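Local structure of uncharacterized tRNA/rRNA methyltransferase HI_0380 (Haemophilus influenzae, 3ILK) at residues 6-14 / 105-115; 34-42 / 62-71. The protein probably methylates tRNA or rRNA with S-adenosyl-L-methionine as methyl donor. One frame throughout, in Å; residues are numbered along the deposited sequence.

Contact 1: residues 6-14 / 105-115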
loop_
_atom_site.group_PDB
_atom_site.type_symbol
_atom_site.label_atom_id
_atom_site.label_comp_id
_atom_site.label_asym_id
_atom_site.label_seq_id
_atom_site.Cartn_x
_atom_site.Cartn_y
_atom_site.Cartn_z
ATOM N N GLU A 6 18.593 -7.077 11.851
ATOM C CA GLU A 6 19.502 -6.922 12.984
ATOM C C GLU A 6 20.937 -6.502 12.624
ATOM O O GLU A 6 21.640 -5.926 13.473
ATOM C CB GLU A 6 19.517 -8.216 13.820
ATOM C CG GLU A 6 18.484 -8.311 14.982
ATOM C CD GLU A 6 16.999 -8.237 14.540
ATOM O OE1 GLU A 6 16.525 -7.110 14.190
ATOM O OE2 GLU A 6 16.295 -9.293 14.590
ATOM N N ASN A 7 21.385 -6.796 11.402
ATOM C CA ASN A 7 22.599 -6.167 10.871
ATOM C C ASN A 7 22.444 -4.674 10.471
ATOM O O ASN A 7 23.320 -4.140 9.756
ATOM C CB ASN A 7 23.243 -6.974 9.708
ATOM C CG ASN A 7 22.433 -6.911 8.376
ATOM O OD1 ASN A 7 22.917 -7.335 7.297
ATOM N ND2 ASN A 7 21.208 -6.400 8.451
ATOM N N ILE A 8 21.358 -4.006 10.906
ATOM C CA ILE A 8 21.153 -2.571 10.577
ATOM C C ILE A 8 21.149 -1.736 11.863
ATOM O O ILE A 8 20.296 -1.908 12.707
ATOM C CB ILE A 8 19.801 -2.296 9.858
ATOM C CG1 ILE A 8 19.687 -3.089 8.521
ATOM C CG2 ILE A 8 19.572 -0.781 9.699
ATOM C CD1 ILE A 8 18.166 -3.301 8.035
ATOM N N ARG A 9 22.125 -0.861 11.994
ATOM C CA ARG A 9 22.193 0.033 13.145
ATOM C C ARG A 9 21.541 1.347 12.775
ATOM O O ARG A 9 21.965 2.004 11.814
ATOM C CB ARG A 9 23.666 0.252 13.558
ATOM C CG ARG A 9 23.859 1.172 14.816
ATOM C CD ARG A 9 25.325 1.334 15.195
ATOM N NE ARG A 9 26.009 0.038 15.350
ATOM C CZ ARG A 9 27.325 -0.168 15.279
ATOM N NH1 ARG A 9 28.200 0.826 15.063
ATOM N NH2 ARG A 9 27.773 -1.414 15.399
ATOM N N ILE A 10 20.577 1.772 13.579
ATOM C CA ILE A 10 19.950 3.074 13.450
ATOM C C ILE A 10 20.699 4.053 14.369
ATOM O O ILE A 10 20.777 3.839 15.570
ATOM C CB ILE A 10 18.434 2.987 13.827
ATOM C CG1 ILE A 10 17.668 2.053 12.865
ATOM C CG2 ILE A 10 17.747 4.387 13.900
ATOM C CD1 ILE A 10 17.573 2.553 11.434
ATOM N N VAL A 11 21.276 5.107 13.796
ATOM C CA VAL A 11 22.025 6.062 14.616
ATOM C C VAL A 11 21.279 7.387 14.696
ATOM O O VAL A 11 20.935 7.956 13.690
ATOM C CB VAL A 11 23.442 6.325 14.033
ATOM C CG1 VAL A 11 24.209 7.347 14.962
ATOM C CG2 VAL A 11 24.217 4.942 13.769
ATOM N N LEU A 12 21.062 7.905 15.896
ATOM C CA LEU A 12 20.439 9.194 16.057
ATOM C C LEU A 12 21.443 10.237 16.618
ATOM O O LEU A 12 21.911 10.146 17.808
ATOM C CB LEU A 12 19.242 9.077 17.020
ATOM C CG LEU A 12 18.231 7.938 16.855
ATOM C CD1 LEU A 12 17.066 8.078 17.914
ATOM C CD2 LEU A 12 17.650 7.850 15.435
ATOM N N ILE A 13 21.758 11.217 15.759
ATOM C CA ILE A 13 22.691 12.302 16.112
ATOM C C ILE A 13 22.061 13.370 16.979
ATOM O O ILE A 13 21.176 14.101 16.531
ATOM C CB ILE A 13 23.241 13.017 14.891
ATOM C CG1 ILE A 13 23.777 11.993 13.833
ATOM C CG2 ILE A 13 24.362 13.977 15.283
ATOM C CD1 ILE A 13 24.873 11.050 14.347
ATOM N N GLU A 14 22.593 13.501 18.188
ATOM C CA GLU A 14 22.189 14.564 19.135
ATOM C C GLU A 14 20.717 14.739 19.186
ATOM O O GLU A 14 20.222 15.724 18.693
ATOM C CB GLU A 14 22.847 15.904 18.798
ATOM C CG GLU A 14 24.350 15.787 18.735
ATOM C CD GLU A 14 25.018 17.092 18.357
ATOM O OE1 GLU A 14 24.421 18.187 18.545
ATOM O OE2 GLU A 14 26.170 17.046 17.943
ATOM N N TYR A 105 22.971 -5.698 0.967
ATOM C CA TYR A 105 24.353 -5.413 1.441
ATOM C C TYR A 105 24.937 -6.538 2.317
ATOM O O TYR A 105 24.415 -6.852 3.390
ATOM C CB TYR A 105 24.507 -4.053 2.195
ATOM C CG TYR A 105 25.998 -3.765 2.372
ATOM C CD1 TYR A 105 26.800 -3.520 1.251
ATOM C CD2 TYR A 105 26.627 -3.835 3.637
ATOM C CE1 TYR A 105 28.133 -3.284 1.372
ATOM C CE2 TYR A 105 28.039 -3.634 3.751
ATOM C CZ TYR A 105 28.743 -3.320 2.639
ATOM O OH TYR A 105 30.085 -3.119 2.693
ATOM N N LYS A 106 25.981 -7.217 1.824
ATOM C CA LYS A 106 26.634 -8.262 2.623
ATOM C C LYS A 106 27.603 -7.719 3.691
ATOM O O LYS A 106 28.822 -7.975 3.608
ATOM C CB LYS A 106 27.323 -9.274 1.698
ATOM C CG LYS A 106 26.372 -9.912 0.703
ATOM C CD LYS A 106 27.178 -10.988 -0.158
ATOM C CE LYS A 106 26.643 -10.891 -1.560
ATOM N NZ LYS A 106 25.243 -11.342 -1.772
ATOM N N GLY A 107 27.060 -7.012 4.713
ATOM C CA GLY A 107 27.869 -6.504 5.821
ATOM C C GLY A 107 26.924 -5.789 6.762
ATOM O O GLY A 107 25.735 -6.029 6.629
ATOM N N LYS A 108 27.443 -4.986 7.713
ATOM C CA LYS A 108 26.645 -4.124 8.584
ATOM C C LYS A 108 26.490 -2.737 7.960
ATOM O O LYS A 108 27.434 -2.222 7.340
ATOM C CB LYS A 108 27.331 -3.939 9.957
ATOM C CG LYS A 108 27.226 -5.115 10.923
ATOM C CD LYS A 108 27.951 -4.771 12.229
ATOM C CE LYS A 108 28.077 -5.977 13.114
ATOM N NZ LYS A 108 28.948 -5.642 14.285
ATOM N N ILE A 109 25.340 -2.130 8.213
ATOM C CA ILE A 109 24.897 -0.913 7.620
ATOM C C ILE A 109 24.551 0.007 8.801
ATOM O O ILE A 109 23.843 -0.410 9.758
ATOM C CB ILE A 109 23.588 -1.189 6.758
ATOM C CG1 ILE A 109 23.841 -2.204 5.653
ATOM C CG2 ILE A 109 22.970 0.117 6.225
ATOM C CD1 ILE A 109 23.273 -3.582 5.994
ATOM N N ALA A 110 25.055 1.235 8.783
ATOM C CA ALA A 110 24.458 2.248 9.708
ATOM C C ALA A 110 23.582 3.201 8.894
ATOM O O ALA A 110 23.950 3.626 7.806
ATOM C CB ALA A 110 25.582 3.008 10.433
ATOM N N ILE A 111 22.377 3.475 9.348
ATOM C CA ILE A 111 21.643 4.588 8.805
ATOM C C ILE A 111 21.614 5.697 9.843
ATOM O O ILE A 111 21.105 5.488 10.933
ATOM C CB ILE A 111 20.245 4.139 8.374
ATOM C CG1 ILE A 111 20.370 2.855 7.482
ATOM C CG2 ILE A 111 19.557 5.258 7.635
ATOM C CD1 ILE A 111 19.024 2.219 7.177
ATOM N N VAL A 112 22.109 6.886 9.463
ATOM C CA VAL A 112 22.382 7.961 10.379
ATOM C C VAL A 112 21.374 9.035 10.090
ATOM O O VAL A 112 21.253 9.491 8.955
ATOM C CB VAL A 112 23.865 8.520 10.259
ATOM C CG1 VAL A 112 24.167 9.526 11.411
ATOM C CG2 VAL A 112 24.905 7.315 10.283
ATOM N N PHE A 113 20.665 9.402 11.145
ATOM C CA PHE A 113 19.658 10.454 11.168
ATOM C C PHE A 113 20.280 11.669 11.801
ATOM O O PHE A 113 20.631 11.666 13.014
ATOM C CB PHE A 113 18.411 9.959 11.914
ATOM C CG PHE A 113 17.689 8.835 11.189
ATOM C CD1 PHE A 113 18.147 7.507 11.273
ATOM C CD2 PHE A 113 16.565 9.110 10.414
ATOM C CE1 PHE A 113 17.484 6.477 10.598
ATOM C CE2 PHE A 113 15.915 8.096 9.724
ATOM C CZ PHE A 113 16.383 6.776 9.806
ATOM N N GLY A 114 20.425 12.729 10.989
ATOM C CA GLY A 114 21.133 13.914 11.444
ATOM C C GLY A 114 20.140 14.699 12.236
ATOM O O GLY A 114 18.954 14.353 12.276
ATOM N N ARG A 115 20.628 15.747 12.880
ATOM C CA ARG A 115 19.804 16.659 13.635
ATOM C C ARG A 115 18.707 17.337 12.801
ATOM O O ARG A 115 18.952 17.826 11.688
ATOM C CB ARG A 115 20.713 17.734 14.214
ATOM C CG ARG A 115 21.888 17.182 15.012
ATOM C CD ARG A 115 23.185 18.050 14.874
ATOM N NE ARG A 115 24.027 17.451 13.826
ATOM C CZ ARG A 115 25.283 17.026 13.987
ATOM N NH1 ARG A 115 25.909 16.486 12.978
ATOM N NH2 ARG A 115 25.908 17.125 15.152
HETATM O O HOH W 1 18.861 13.318 15.262
#

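Contact 2: residues 34-42 / 62-71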
loop_
_atom_site.group_PDB
_atom_site.type_symbol
_atom_site.label_atom_id
_atom_site.label_comp_id
_atom_site.label_asym_id
_atom_site.label_seq_id
_atom_site.Cartn_x
_atom_site.Cartn_y
_atom_site.Cartn_z
ATOM N N THR A 34 16.047 -3.489 15.594
ATOM C CA THR A 34 16.416 -3.619 17.016
ATOM C C THR A 34 17.672 -2.863 17.450
ATOM O O THR A 34 17.905 -2.751 18.648
ATOM C CB THR A 34 16.668 -5.091 17.368
ATOM O OG1 THR A 34 17.646 -5.597 16.452
ATOM C CG2 THR A 34 15.388 -5.931 17.224
ATOM N N GLN A 35 18.522 -2.405 16.528
ATOM C CA GLN A 35 19.811 -1.844 16.946
ATOM C C GLN A 35 19.821 -0.356 16.879
ATOM O O GLN A 35 19.853 0.205 15.792
ATOM C CB GLN A 35 20.959 -2.317 16.083
ATOM C CG GLN A 35 20.984 -3.807 15.822
ATOM C CD GLN A 35 21.921 -4.516 16.740
ATOM O OE1 GLN A 35 22.994 -4.959 16.321
ATOM N NE2 GLN A 35 21.554 -4.603 18.019
ATOM N N LEU A 36 19.856 0.260 18.044
ATOM C CA LEU A 36 19.790 1.683 18.183
ATOM C C LEU A 36 21.110 2.236 18.799
ATOM O O LEU A 36 21.621 1.720 19.795
ATOM C CB LEU A 36 18.566 2.058 19.076
ATOM C CG LEU A 36 18.457 3.557 19.341
ATOM C CD1 LEU A 36 18.124 4.306 18.034
ATOM C CD2 LEU A 36 17.382 3.857 20.445
ATOM N N CYS A 37 21.628 3.296 18.189
ATOM C CA CYS A 37 22.800 4.014 18.678
ATOM C C CYS A 37 22.520 5.522 18.734
ATOM O O CYS A 37 22.061 6.122 17.733
ATOM C CB CYS A 37 23.967 3.694 17.757
ATOM S SG CYS A 37 25.531 4.472 18.152
ATOM N N LEU A 38 22.758 6.107 19.913
ATOM C CA LEU A 38 22.675 7.545 20.211
ATOM C C LEU A 38 24.063 8.230 20.263
ATOM O O LEU A 38 24.985 7.705 20.915
ATOM C CB LEU A 38 21.926 7.747 21.535
ATOM C CG LEU A 38 20.630 6.919 21.755
ATOM C CD1 LEU A 38 19.998 7.255 23.125
ATOM C CD2 LEU A 38 19.613 7.167 20.591
ATOM N N VAL A 39 24.214 9.344 19.523
ATOM C CA VAL A 39 25.402 10.202 19.619
ATOM C C VAL A 39 25.040 11.387 20.470
ATOM O O VAL A 39 24.119 12.158 20.137
ATOM C CB VAL A 39 25.935 10.629 18.262
ATOM C CG1 VAL A 39 27.285 11.445 18.359
ATOM C CG2 VAL A 39 26.154 9.352 17.305
ATOM N N SER A 40 25.720 11.526 21.610
ATOM C CA SER A 40 25.515 12.697 22.463
ATOM C C SER A 40 24.046 13.100 22.554
ATOM O O SER A 40 23.713 14.210 22.179
ATOM C CB SER A 40 26.265 13.920 21.929
ATOM O OG SER A 40 27.636 13.698 22.052
ATOM N N PRO A 41 23.180 12.193 23.019
ATOM C CA PRO A 41 21.836 12.635 23.277
ATOM C C PRO A 41 21.910 13.690 24.348
ATOM O O PRO A 41 22.784 13.661 25.256
ATOM C CB PRO A 41 21.140 11.377 23.832
ATOM C CG PRO A 41 22.260 10.584 24.437
ATOM C CD PRO A 41 23.391 10.797 23.453
ATOM N N LYS A 42 20.994 14.630 24.260
ATOM C CA LYS A 42 20.952 15.702 25.249
ATOM C C LYS A 42 20.469 15.141 26.566
ATOM O O LYS A 42 20.863 15.577 27.668
ATOM C CB LYS A 42 20.004 16.763 24.726
ATOM C CG LYS A 42 19.798 17.956 25.638
ATOM C CD LYS A 42 18.981 18.992 24.878
ATOM C CE LYS A 42 19.000 20.330 25.617
ATOM N NZ LYS A 42 18.774 20.075 27.050
ATOM N N ALA A 62 20.403 0.279 23.673
ATOM C CA ALA A 62 21.042 1.235 22.786
ATOM C C ALA A 62 22.460 1.538 23.209
ATOM O O ALA A 62 22.771 1.620 24.384
ATOM C CB ALA A 62 20.240 2.534 22.669
ATOM N N ARG A 63 23.341 1.612 22.207
ATOM C CA ARG A 63 24.626 2.234 22.347
ATOM C C ARG A 63 24.507 3.743 22.581
ATOM O O ARG A 63 23.602 4.397 22.079
ATOM C CB ARG A 63 25.433 2.048 21.080
ATOM C CG ARG A 63 25.869 0.718 20.935
ATOM C CD ARG A 63 26.817 0.605 19.753
ATOM N NE ARG A 63 27.017 -0.824 19.582
ATOM C CZ ARG A 63 27.952 -1.373 18.836
ATOM N NH1 ARG A 63 28.802 -0.600 18.161
ATOM N NH2 ARG A 63 28.016 -2.698 18.800
ATOM N N VAL A 64 25.474 4.263 23.326
ATOM C CA VAL A 64 25.585 5.688 23.528
ATOM C C VAL A 64 27.029 6.093 23.432
ATOM O O VAL A 64 27.849 5.758 24.298
ATOM C CB VAL A 64 25.045 6.129 24.854
ATOM C CG1 VAL A 64 24.994 7.649 24.852
ATOM C CG2 VAL A 64 23.671 5.563 25.052
ATOM N N VAL A 65 27.318 6.853 22.378
ATOM C CA VAL A 65 28.687 7.275 22.096
ATOM C C VAL A 65 28.732 8.797 21.893
ATOM O O VAL A 65 27.683 9.469 21.747
ATOM C CB VAL A 65 29.317 6.516 20.857
ATOM C CG1 VAL A 65 29.333 4.970 21.099
ATOM C CG2 VAL A 65 28.590 6.860 19.502
ATOM N N ASP A 66 29.965 9.296 21.862
ATOM C CA ASP A 66 30.283 10.700 21.782
ATOM C C ASP A 66 30.699 11.146 20.371
ATOM O O ASP A 66 30.924 12.312 20.163
ATOM C CB ASP A 66 31.461 10.983 22.744
ATOM C CG ASP A 66 31.430 12.370 23.276
ATOM O OD1 ASP A 66 30.346 12.994 23.173
ATOM O OD2 ASP A 66 32.460 12.838 23.834
ATOM N N SER A 67 30.828 10.221 19.411
ATOM C CA SER A 67 31.359 10.592 18.108
ATOM C C SER A 67 30.700 9.760 16.983
ATOM O O SER A 67 30.147 8.646 17.216
ATOM C CB SER A 67 32.883 10.378 18.081
ATOM O OG SER A 67 33.236 9.052 17.660
ATOM N N PHE A 68 30.798 10.305 15.769
ATOM C CA PHE A 68 30.089 9.796 14.635
ATOM C C PHE A 68 30.898 8.547 14.283
ATOM O O PHE A 68 30.334 7.514 14.014
ATOM C CB PHE A 68 30.096 10.873 13.508
ATOM C CG PHE A 68 29.600 10.387 12.186
ATOM C CD1 PHE A 68 30.436 9.619 11.346
ATOM C CD2 PHE A 68 28.305 10.671 11.766
ATOM C CE1 PHE A 68 29.994 9.159 10.150
ATOM C CE2 PHE A 68 27.820 10.213 10.517
ATOM C CZ PHE A 68 28.678 9.424 9.710
ATOM N N ASP A 69 32.230 8.670 14.337
ATOM C CA ASP A 69 33.136 7.544 14.090
ATOM C C ASP A 69 32.836 6.323 14.954
ATOM O O ASP A 69 32.739 5.200 14.438
ATOM C CB ASP A 69 34.610 7.988 14.250
ATOM C CG ASP A 69 35.093 8.770 13.047
ATOM O OD1 ASP A 69 34.271 9.029 12.153
ATOM O OD2 ASP A 69 36.280 9.136 12.983
ATOM N N GLU A 70 32.639 6.526 16.249
ATOM C CA GLU A 70 32.254 5.403 17.107
ATOM C C GLU A 70 30.856 4.897 16.702
ATOM O O GLU A 70 30.649 3.667 16.579
ATOM C CB GLU A 70 32.318 5.777 18.595
ATOM C CG GLU A 70 33.734 5.904 19.076
ATOM C CD GLU A 70 33.843 6.731 20.346
ATOM O OE1 GLU A 70 34.442 6.226 21.309
ATOM O OE2 GLU A 70 33.358 7.890 20.371
ATOM N N ALA A 71 29.938 5.839 16.420
ATOM C CA ALA A 71 28.553 5.471 16.099
ATOM C C ALA A 71 28.464 4.540 14.898
ATOM O O ALA A 71 27.561 3.747 14.831
ATOM C CB ALA A 71 27.661 6.693 15.900
HETATM O O HOH W 2 29.167 14.635 20.069
#

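Contact 1: residues 6-14 / 105-115
I10 meets F113 through its branch methyl: CG2 lies 3.9 Å from CE1 of the F113 ring, oblique to the ring plane. With chi1 at -63°, CG2 stands opposite the I10 backbone N, which turns it to the ring. L12 CD2 reaches F113 CB on the same face of the sheet, and I8 CG2 touches I111 CD1 there. V11, V112 and I13 pack on the other face. I13 CD1 presses on V112 CG1 at 3.4 Å, closer than usual for two carbons.

The two strands run parallel. Six backbone hydrogen bonds join them, from I109 N to N7 O at one end to I13 N to F113 O at the other. The pair lies inside the parallel sheet of the SpoU (SPOUT) fold, and G114 at its C-terminal end probably binds S-adenosyl-L-methionine, as in relatives.

At the C-terminal edge I13 CG2 covers one face of the R115 guanidinium, 3.4 Å above its plane. E14 OE2 forms a salt bridge with R115 NH2 at 2.8 Å. The hydrogen bond within it is weak, bent to 118° at the hydrogen; the carboxylate and guanidinium planes stand 86° apart. R115 is also held by E124 and by the backbone oxygen of G119.

Helix 145-169 covers F113 and I111 with L145, V149, V152 and L156. Strand 35-39 flanks strand 8-13, and strand 77-81 flanks strand 109-113.

Contact 2: residues 34-42 / 62-71
C37 carries SG anti to the backbone N (chi1 180°), a rotamer that brings the sulfur to R63 CB and to A71 CB, each 3.8 Å away. V39 also sets CG1 opposite its backbone N (chi1 -175°), toward S67 N. Its other methyl, CG2, stands beside the backbone N and meets A71 CB at 3.4 Å, a tight carbon contact. V65 CG2 touches both C37 SG and V39 CG2. C37, V39, V65 and A71 thus form one apolar cluster between the strands and helix 68-71.

On the opposite face L36 CD2 packs on A62 CB at 3.9 Å. Near the strand end P41 CD lies against V64 CG1.

Strands 35-39 and 63-65 are parallel neighbours, linked by a beta-alpha-beta crossover through helices 46-50 and 56-61. Strand 63-65 is an outermost strand within this chain. Four backbone hydrogen bonds join the two: R63 N to L36 O, L38 N to R63 O, V65 N to L38 O and S40 N to V65 O.

S67 is the N-cap of helix 68-71, and its OG accepts from E70 N at 3.0 Å. The same hydroxyl donates to E70 OE2. A water joins S40 OG, at 2.7 Å, to D66 O.

The chemistry is therefore divided. Methyls and a sulfur tie the first helical turn to the sheet, while S67 satisfies an amide at the helix start and water helps bridge the polar rim.

Overall arrangement
Contacts 1 and 2 share one parallel sheet, and their centres are about 10 Å apart. Strands 8-13 and 35-39 are neighbours, giving the order 63-65, 35-39, 8-13, 109-113. Probable hydrogen bonds join the contacts, L12 N to C37 O at 2.7 Å and I10 N to Q35 O at 2.8 Å. R9 NH1 also bonds to A71 O. Contact 1 lies nearer the likely cofactor site. It includes G114, and the F113 side chain is about 4 Å from that of T81; both are binding residues by similarity. A 1,2-ethanediol, probably from the crystallisation liquor, is equally near F113. Contact 2 is at one edge of the sheet within this chain; the V39 side chain is about 9 Å from G114.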